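Local coordinates for ribonucleoside-diphosphate reductase subunit beta (Clostridium botulinum, PDB 6ZJK), which forms the diiron-containing R2 subunit of a ribonucleotide reductase, which as a family converts ribonucleoside diphosphates to deoxyribonucleotides for DNA synthesis, at residues N47-N52 with T122-S127; T65-F70 with L130-F135. All coordinates share one frame; numbering follows the deposited sequence.

Contact 1. Residues N47-N52 with T122-S127; sequences NLREWN and TAAEVS
The guanidinium of Arg49 and the indole of Trp51 lie against the first turn of the helix that starts at Ala124. Over one face of the guanidinium lie the methyl of Ala124, with Ala124 CB 4.2 Å from Arg49 NH1, and, offset toward the rim, Ala124 O, while Ser127 CB comes in obliquely, 3.9 Å from Arg49 NH2. At the edge of the guanidinium, Arg49 NH1 donates to Asn47 O at 2.8 Å. That oxygen lies in the guanidinium plane, although the N-H...O angle of 143° shows a bent bond; it closes the loop on itself and helps fix the group's rotation. One face of the indole carries Glu125 CB, 4.1 Å from Trp51 CZ3, and Trp51 CH2 is 3.9 Å from Glu125 O. Glu125 meets the ring through its CB, for its chain bends at chi2 (-93°) and carries the carboxylate, turned 57° from the indole plane and not stacked on it, away to Thr37 OG1 and to the backbone N of Lys55 and Tyr56. No hydrogen bond joins the two segments; the backbone also takes part, Leu48 O lying 3.8 Å from Ala124 CB. The loop before helix 58-68 touches the start of helix 124-151 and the second subunit, whose Glu112 and Glu138 form salt bridges with Arg49, while Trp51 meets the ring of Tyr63 on helix 58-68.

Contact 2. Residues T65-F70 with L130-F135; sequences TMLNNF and LNIQTF
Phe70 and Phe135 both hold CG anti to the backbone N (chi1 176° and 157°), and these torsions bring the two rings together edge to edge: Phe70 CE1 is 3.7 Å from Phe135 CZ, each atom near the plane of the other ring. The contact therefore uses the rims of the rings, without a face-on stack between these two residues. Met66 has an extended chi2 but turns at chi3 (100°), which places its terminal methyl against the other helix: Met66 CE is 4.1 Å from Ile132 CG2 and 4.2 Å from Gln133 N. Ile132 divides its branches between two partners, since its CD1 meets Leu67 CD1 at 4.0 Å, the two side chains crossing at about a right angle. All the close approaches between side chains are apolar, and no hydrogen bond crosses. On the iron side, Gln133 packs on His241, an iron ligand, and its side chain lies about 4 Å from an iron ion at the nearest atoms. The end of helix 58-68 and the loop after it pack on helix 124-151 in the all-helical, ferritin-like R2 fold, with helices 90-118 and 225-255 touching Gln133, while Phe70 and Phe135 each stack on their counterparts in the second subunit.

Contacts 1 and 2 have centres 15 Å apart and share helix 124-151, contact 1 using its start and contact 2 the turns that follow. Their segments alternate along the chain: 47-52, 65-70, 122-127, 130-135. The incoming loop and helix 58-68 therefore follow the same helix in the same order, and the contacts meet where Arg49 NH2 lies 4.0 Å from Asn131 ND2. Both also touch the second subunit, where Glu138 binds Arg49 as well as Asn131, placing them at the dimer interface. Farther along, helix 124-151 supplies the iron ligands Glu137 and His140, so one helix links the N-terminal region, the subunit boundary and the diiron site.

Contact 1. Residues N47-N52 with T122-S127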
ATOM      1  N   ASN A  47      -6.812  15.829  -0.843  1.00 47.50           N
ATOM      2  CA  ASN A  47      -6.442  14.400  -0.765  1.00 43.95           C
ATOM      3  C   ASN A  47      -7.522  13.477  -1.313  1.00 47.46           C
ATOM      4  O   ASN A  47      -7.395  12.263  -1.152  1.00 44.37           O
ATOM      5  CB  ASN A  47      -6.091  13.906   0.642  1.00 48.26           C
ATOM      6  CG  ASN A  47      -4.937  14.647   1.250  1.00 48.13           C
ATOM      7  OD1 ASN A  47      -4.040  15.097   0.547  1.00 57.77           O
ATOM      8  ND2 ASN A  47      -4.956  14.797   2.570  1.00 54.59           N
ATOM      9  N   LEU A  48      -8.535  13.992  -1.971  1.00 44.52           N
ATOM     10  CA  LEU A  48      -9.518  13.123  -2.537  1.00 43.35           C
ATOM     11  C   LEU A  48      -9.030  12.512  -3.823  1.00 47.69           C
ATOM     12  O   LEU A  48      -8.371  13.133  -4.572  1.00 46.07           O
ATOM     13  CB  LEU A  48     -10.823  13.856  -2.772  1.00 45.67           C
ATOM     14  CG  LEU A  48     -11.598  14.366  -1.563  1.00 47.45           C
ATOM     15  CD1 LEU A  48     -12.581  15.407  -2.017  1.00 49.91           C
ATOM     16  CD2 LEU A  48     -12.359  13.247  -0.883  1.00 44.95           C
ATOM     17  N   ARG A  49      -9.420  11.297  -4.088  1.00 44.22           N
ATOM     18  CA  ARG A  49      -9.007  10.612  -5.261  1.00 47.78           C
ATOM     19  C   ARG A  49     -10.009  10.838  -6.366  1.00 46.06           C
ATOM     20  O   ARG A  49     -11.070  10.288  -6.382  1.00 41.59           O
ATOM     21  CB  ARG A  49      -8.866   9.123  -4.979  1.00 44.68           C
ATOM     22  CG  ARG A  49      -7.525   8.615  -4.494  1.00 46.44           C
ATOM     23  CD  ARG A  49      -7.024   9.266  -3.248  1.00 45.37           C
ATOM     24  NE  ARG A  49      -5.777   8.702  -2.798  1.00 45.63           N
ATOM     25  CZ  ARG A  49      -5.020   9.235  -1.872  1.00 47.81           C
ATOM     26  NH1 ARG A  49      -5.381  10.321  -1.289  1.00 47.27           N
ATOM     27  NH2 ARG A  49      -3.895   8.693  -1.528  1.00 44.11           N
ATOM     28  N   GLU A  50      -9.642  11.696  -7.284  1.00 45.36           N
ATOM     29  CA  GLU A  50     -10.468  12.030  -8.412  1.00 43.43           C
ATOM     30  C   GLU A  50      -9.638  11.846  -9.656  1.00 44.80           C
ATOM     31  O   GLU A  50      -9.069  12.735 -10.169  1.00 43.84           O
ATOM     32  CB  GLU A  50     -11.006  13.447  -8.261  1.00 44.22           C
ATOM     33  CG  GLU A  50     -11.800  13.632  -7.003  1.00 44.38           C
ATOM     34  CD  GLU A  50     -12.262  15.016  -6.680  1.00 56.20           C
ATOM     35  OE1 GLU A  50     -11.766  16.008  -7.169  1.00 55.08           O
ATOM     36  OE2 GLU A  50     -13.130  15.077  -5.865  1.00 53.66           O
ATOM     37  N   TRP A  51      -9.663  10.676 -10.224  1.00 43.85           N
ATOM     38  CA  TRP A  51      -8.847  10.378 -11.367  1.00 42.74           C
ATOM     39  C   TRP A  51      -9.087  11.138 -12.676  1.00 47.50           C
ATOM     40  O   TRP A  51      -8.301  11.042 -13.568  1.00 38.56           O
ATOM     41  CB  TRP A  51      -8.813   8.883 -11.629  1.00 45.40           C
ATOM     42  CG  TRP A  51      -7.931   8.157 -10.694  1.00 42.19           C
ATOM     43  CD1 TRP A  51      -8.284   7.606  -9.539  1.00 41.80           C
ATOM     44  CD2 TRP A  51      -6.540   7.937 -10.828  1.00 37.88           C
ATOM     45  NE1 TRP A  51      -7.231   7.053  -8.935  1.00 39.98           N
ATOM     46  CE2 TRP A  51      -6.132   7.237  -9.707  1.00 38.84           C
ATOM     47  CE3 TRP A  51      -5.602   8.265 -11.785  1.00 41.51           C
ATOM     48  CZ2 TRP A  51      -4.835   6.881  -9.503  1.00 41.20           C
ATOM     49  CZ3 TRP A  51      -4.322   7.893 -11.584  1.00 45.63           C
ATOM     50  CH2 TRP A  51      -3.947   7.201 -10.455  1.00 37.52           C
ATOM     51  N   ASN A  52     -10.185  11.854 -12.807  1.00 40.14           N
ATOM     52  CA  ASN A  52     -10.450  12.570 -14.004  1.00 48.68           C
ATOM     53  C   ASN A  52     -10.165  14.023 -13.861  1.00 46.44           C
ATOM     54  O   ASN A  52     -10.528  14.756 -14.671  1.00 45.33           O
ATOM     55  CB  ASN A  52     -11.851  12.314 -14.481  1.00 52.60           C
ATOM     56  CG  ASN A  52     -12.044  10.915 -14.971  1.00 53.74           C
ATOM     57  OD1 ASN A  52     -12.461  10.062 -14.249  1.00 51.35           O
ATOM     58  ND2 ASN A  52     -11.789  10.699 -16.211  1.00 53.82           N
ATOM     59  N   THR A 122       1.727  16.149  -2.362  1.00 39.37           N
ATOM     60  CA  THR A 122       0.426  16.776  -2.509  1.00 45.39           C
ATOM     61  C   THR A 122      -0.346  16.564  -3.766  1.00 45.04           C
ATOM     62  O   THR A 122      -1.258  17.233  -4.001  1.00 46.85           O
ATOM     63  CB  THR A 122       0.450  18.260  -2.203  1.00 47.94           C
ATOM     64  OG1 THR A 122       1.409  18.895  -3.011  1.00 43.39           O
ATOM     65  CG2 THR A 122       0.824  18.480  -0.833  1.00 44.25           C
ATOM     66  N   ALA A 123       0.054  15.619  -4.569  1.00 45.75           N
ATOM     67  CA  ALA A 123      -0.661  15.188  -5.768  1.00 37.18           C
ATOM     68  C   ALA A 123      -1.217  13.792  -5.516  1.00 42.82           C
ATOM     69  O   ALA A 123      -0.453  12.821  -5.514  1.00 40.32           O
ATOM     70  CB  ALA A 123       0.271  15.166  -6.977  1.00 39.01           C
ATOM     71  N   ALA A 124      -2.541  13.683  -5.343  1.00 38.54           N
ATOM     72  CA  ALA A 124      -3.138  12.402  -4.970  1.00 42.04           C
ATOM     73  C   ALA A 124      -2.872  11.324  -6.011  1.00 38.62           C
ATOM     74  O   ALA A 124      -2.731  10.147  -5.662  1.00 37.01           O
ATOM     75  CB  ALA A 124      -4.648  12.553  -4.765  1.00 38.10           C
ATOM     76  N   GLU A 125      -2.794  11.694  -7.285  1.00 38.10           N
ATOM     77  CA  GLU A 125      -2.567  10.674  -8.301  1.00 43.11           C
ATOM     78  C   GLU A 125      -1.161  10.083  -8.188  1.00 44.44           C
ATOM     79  O   GLU A 125      -0.960   8.914  -8.537  1.00 40.57           O
ATOM     80  CB  GLU A 125      -2.805  11.245  -9.709  1.00 39.44           C
ATOM     81  CG  GLU A 125      -1.807  12.337 -10.163  1.00 36.94           C
ATOM     82  CD  GLU A 125      -2.283  13.758  -9.870  1.00 47.22           C
ATOM     83  OE1 GLU A 125      -2.922  13.978  -8.817  1.00 42.88           O
ATOM     84  OE2 GLU A 125      -2.009  14.666 -10.693  1.00 44.29           O
ATOM     85  N   VAL A 126      -0.194  10.843  -7.655  1.00 36.88           N
ATOM     86  CA  VAL A 126       1.138  10.308  -7.384  1.00 39.00           C
ATOM     87  C   VAL A 126       1.149   9.465  -6.106  1.00 37.02           C
ATOM     88  O   VAL A 126       1.867   8.460  -6.024  1.00 41.16           O
ATOM     89  CB  VAL A 126       2.184  11.443  -7.325  1.00 39.28           C
ATOM     90  CG1 VAL A 126       3.615  10.876  -6.959  1.00 35.36           C
ATOM     91  CG2 VAL A 126       2.236  12.193  -8.657  1.00 36.04           C
ATOM     92  N   SER A 127       0.439   9.923  -5.069  1.00 41.26           N
ATOM     93  CA  SER A 127       0.315   9.128  -3.840  1.00 40.49           C
ATOM     94  C   SER A 127      -0.347   7.773  -4.087  1.00 41.55           C
ATOM     95  O   SER A 127       0.016   6.775  -3.451  1.00 41.12           O
ATOM     96  CB  SER A 127      -0.444   9.909  -2.777  1.00 44.36           C
ATOM     97  OG  SER A 127       0.432  10.860  -2.194  1.00 47.98           O
TER

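Contact 2. Residues T65-F70 with L130-F135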
ATOM      1  N   THR A  65      -0.620   0.001 -16.004  1.00 39.52           N
ATOM      2  CA  THR A  65       0.483  -0.896 -16.180  1.00 36.57           C
ATOM      3  C   THR A  65       0.793  -1.678 -14.912  1.00 40.76           C
ATOM      4  O   THR A  65       0.967  -2.836 -14.941  1.00 37.44           O
ATOM      5  CB  THR A  65       1.716  -0.084 -16.585  1.00 38.43           C
ATOM      6  OG1 THR A  65       1.528   0.402 -17.886  1.00 38.68           O
ATOM      7  CG2 THR A  65       2.894  -0.917 -16.574  1.00 34.69           C
ATOM      8  N   MET A  66       0.840  -0.978 -13.813  1.00 38.97           N
ATOM      9  CA  MET A  66       1.149  -1.560 -12.548  1.00 38.82           C
ATOM     10  C   MET A  66       0.145  -2.616 -12.163  1.00 43.96           C
ATOM     11  O   MET A  66       0.505  -3.665 -11.765  1.00 41.42           O
ATOM     12  CB  MET A  66       1.287  -0.510 -11.494  1.00 39.60           C
ATOM     13  CG  MET A  66       2.539   0.275 -11.612  1.00 35.67           C
ATOM     14  SD  MET A  66       2.708   1.584 -10.498  1.00 43.73           S
ATOM     15  CE  MET A  66       3.757   0.956  -9.251  1.00 42.31           C
ATOM     16  N   LEU A  67      -1.122  -2.336 -12.322  1.00 37.60           N
ATOM     17  CA  LEU A  67      -2.111  -3.309 -12.044  1.00 37.77           C
ATOM     18  C   LEU A  67      -2.057  -4.510 -12.934  1.00 38.17           C
ATOM     19  O   LEU A  67      -2.307  -5.574 -12.473  1.00 36.91           O
ATOM     20  CB  LEU A  67      -3.485  -2.697 -12.115  1.00 38.92           C
ATOM     21  CG  LEU A  67      -4.178  -2.351 -10.835  1.00 38.91           C
ATOM     22  CD1 LEU A  67      -3.387  -1.487  -9.942  1.00 41.54           C
ATOM     23  CD2 LEU A  67      -5.499  -1.703 -11.112  1.00 38.70           C
ATOM     24  N   ASN A  68      -1.776  -4.342 -14.207  1.00 35.40           N
ATOM     25  CA  ASN A  68      -1.668  -5.469 -15.107  1.00 41.54           C
ATOM     26  C   ASN A  68      -0.431  -6.355 -14.867  1.00 42.31           C
ATOM     27  O   ASN A  68      -0.302  -7.377 -15.411  1.00 39.78           O
ATOM     28  CB  ASN A  68      -1.723  -5.075 -16.571  1.00 42.10           C
ATOM     29  CG  ASN A  68      -3.068  -4.538 -16.998  1.00 52.18           C
ATOM     30  OD1 ASN A  68      -4.003  -5.216 -17.198  1.00 50.87           O
ATOM     31  ND2 ASN A  68      -3.145  -3.280 -17.064  1.00 56.57           N
ATOM     32  N   ASN A  69       0.468  -5.892 -14.049  1.00 38.56           N
ATOM     33  CA  ASN A  69       1.659  -6.666 -13.705  1.00 40.76           C
ATOM     34  C   ASN A  69       1.473  -7.551 -12.464  1.00 38.43           C
ATOM     35  O   ASN A  69       2.463  -8.114 -11.979  1.00 41.83           O
ATOM     36  CB  ASN A  69       2.851  -5.736 -13.462  1.00 38.02           C
ATOM     37  CG  ASN A  69       3.462  -5.200 -14.749  1.00 40.99           C
ATOM     38  OD1 ASN A  69       3.275  -5.751 -15.841  1.00 35.57           O
ATOM     39  ND2 ASN A  69       4.203  -4.111 -14.617  1.00 34.46           N
ATOM     40  N   PHE A  70       0.254  -7.642 -11.916  1.00 38.75           N
ATOM     41  CA  PHE A  70       0.022  -8.357 -10.650  1.00 36.38           C
ATOM     42  C   PHE A  70       0.383  -9.843 -10.759  1.00 37.25           C
ATOM     43  O   PHE A  70       0.051 -10.516 -11.739  1.00 42.62           O
ATOM     44  CB  PHE A  70      -1.445  -8.177 -10.215  1.00 37.02           C
ATOM     45  CG  PHE A  70      -1.841  -8.958  -8.965  1.00 39.21           C
ATOM     46  CD1 PHE A  70      -1.543  -8.480  -7.706  1.00 45.01           C
ATOM     47  CD2 PHE A  70      -2.562 -10.139  -9.060  1.00 38.63           C
ATOM     48  CE1 PHE A  70      -1.925  -9.194  -6.558  1.00 44.92           C
ATOM     49  CE2 PHE A  70      -2.956 -10.849  -7.920  1.00 39.27           C
ATOM     50  CZ  PHE A  70      -2.629 -10.379  -6.671  1.00 42.63           C
ATOM     51  N   LEU A 130       2.454   5.544  -5.397  1.00 38.27           N
ATOM     52  CA  LEU A 130       3.402   5.114  -4.373  1.00 35.68           C
ATOM     53  C   LEU A 130       2.798   4.062  -3.450  1.00 40.90           C
ATOM     54  O   LEU A 130       3.526   3.183  -2.958  1.00 40.24           O
ATOM     55  CB  LEU A 130       3.899   6.312  -3.556  1.00 39.10           C
ATOM     56  CG  LEU A 130       4.784   7.343  -4.277  1.00 38.52           C
ATOM     57  CD1 LEU A 130       4.877   8.599  -3.438  1.00 36.33           C
ATOM     58  CD2 LEU A 130       6.180   6.790  -4.523  1.00 35.23           C
ATOM     59  N   ASN A 131       1.486   4.141  -3.186  1.00 35.23           N
ATOM     60  CA  ASN A 131       0.814   3.113  -2.387  1.00 37.83           C
ATOM     61  C   ASN A 131       0.789   1.778  -3.125  1.00 37.09           C
ATOM     62  O   ASN A 131       0.947   0.720  -2.511  1.00 36.40           O
ATOM     63  CB  ASN A 131      -0.629   3.531  -2.070  1.00 41.55           C
ATOM     64  CG  ASN A 131      -0.726   4.613  -1.018  1.00 43.21           C
ATOM     65  OD1 ASN A 131       0.182   4.810  -0.219  1.00 50.33           O
ATOM     66  ND2 ASN A 131      -1.866   5.295  -0.984  1.00 44.05           N
ATOM     67  N   ILE A 132       0.627   1.800  -4.421  1.00 36.52           N
ATOM     68  CA  ILE A 132       0.674   0.581  -5.157  1.00 36.11           C
ATOM     69  C   ILE A 132       2.109   0.031  -5.099  1.00 44.44           C
ATOM     70  O   ILE A 132       2.322  -1.126  -5.023  1.00 40.21           O
ATOM     71  CB  ILE A 132       0.288   0.784  -6.594  1.00 36.32           C
ATOM     72  CG1 ILE A 132      -1.131   1.320  -6.711  1.00 42.61           C
ATOM     73  CG2 ILE A 132       0.374  -0.485  -7.362  1.00 37.33           C
ATOM     74  CD1 ILE A 132      -1.569   1.615  -8.120  1.00 42.34           C
ATOM     75  N   GLN A 133       3.083   0.920  -5.129  1.00 36.22           N
ATOM     76  CA  GLN A 133       4.454   0.523  -5.071  1.00 38.12           C
ATOM     77  C   GLN A 133       4.686  -0.168  -3.760  1.00 39.50           C
ATOM     78  O   GLN A 133       5.240  -1.190  -3.755  1.00 39.07           O
ATOM     79  CB  GLN A 133       5.407   1.696  -5.222  1.00 35.39           C
ATOM     80  CG  GLN A 133       6.863   1.341  -5.293  1.00 33.84           C
ATOM     81  CD  GLN A 133       7.807   2.512  -5.437  1.00 45.18           C
ATOM     82  OE1 GLN A 133       7.439   3.635  -5.701  1.00 39.44           O
ATOM     83  NE2 GLN A 133       9.064   2.225  -5.263  1.00 45.10           N
ATOM     84  N   THR A 134       4.260   0.431  -2.666  1.00 36.93           N
ATOM     85  CA  THR A 134       4.465  -0.156  -1.341  1.00 36.82           C
ATOM     86  C   THR A 134       3.903  -1.574  -1.258  1.00 41.91           C
ATOM     87  O   THR A 134       4.539  -2.479  -0.691  1.00 36.92           O
ATOM     88  CB  THR A 134       3.819   0.722  -0.275  1.00 39.86           C
ATOM     89  OG1 THR A 134       4.427   2.013  -0.293  1.00 37.57           O
ATOM     90  CG2 THR A 134       3.989   0.117   1.096  1.00 38.31           C
ATOM     91  N   PHE A 135       2.707  -1.773  -1.810  1.00 38.69           N
ATOM     92  CA  PHE A 135       2.084  -3.089  -1.874  1.00 35.40           C
ATOM     93  C   PHE A 135       2.959  -4.082  -2.638  1.00 37.13           C
ATOM     94  O   PHE A 135       3.136  -5.224  -2.202  1.00 38.06           O
ATOM     95  CB  PHE A 135       0.706  -2.918  -2.518  1.00 36.96           C
ATOM     96  CG  PHE A 135       0.147  -4.149  -3.146  1.00 40.77           C
ATOM     97  CD1 PHE A 135      -0.514  -5.102  -2.376  1.00 44.15           C
ATOM     98  CD2 PHE A 135       0.221  -4.334  -4.515  1.00 42.14           C
ATOM     99  CE1 PHE A 135      -1.074  -6.227  -2.963  1.00 41.44           C
ATOM    100  CE2 PHE A 135      -0.326  -5.461  -5.115  1.00 46.01           C
ATOM    101  CZ  PHE A 135      -0.976  -6.410  -4.336  1.00 47.45           C
TER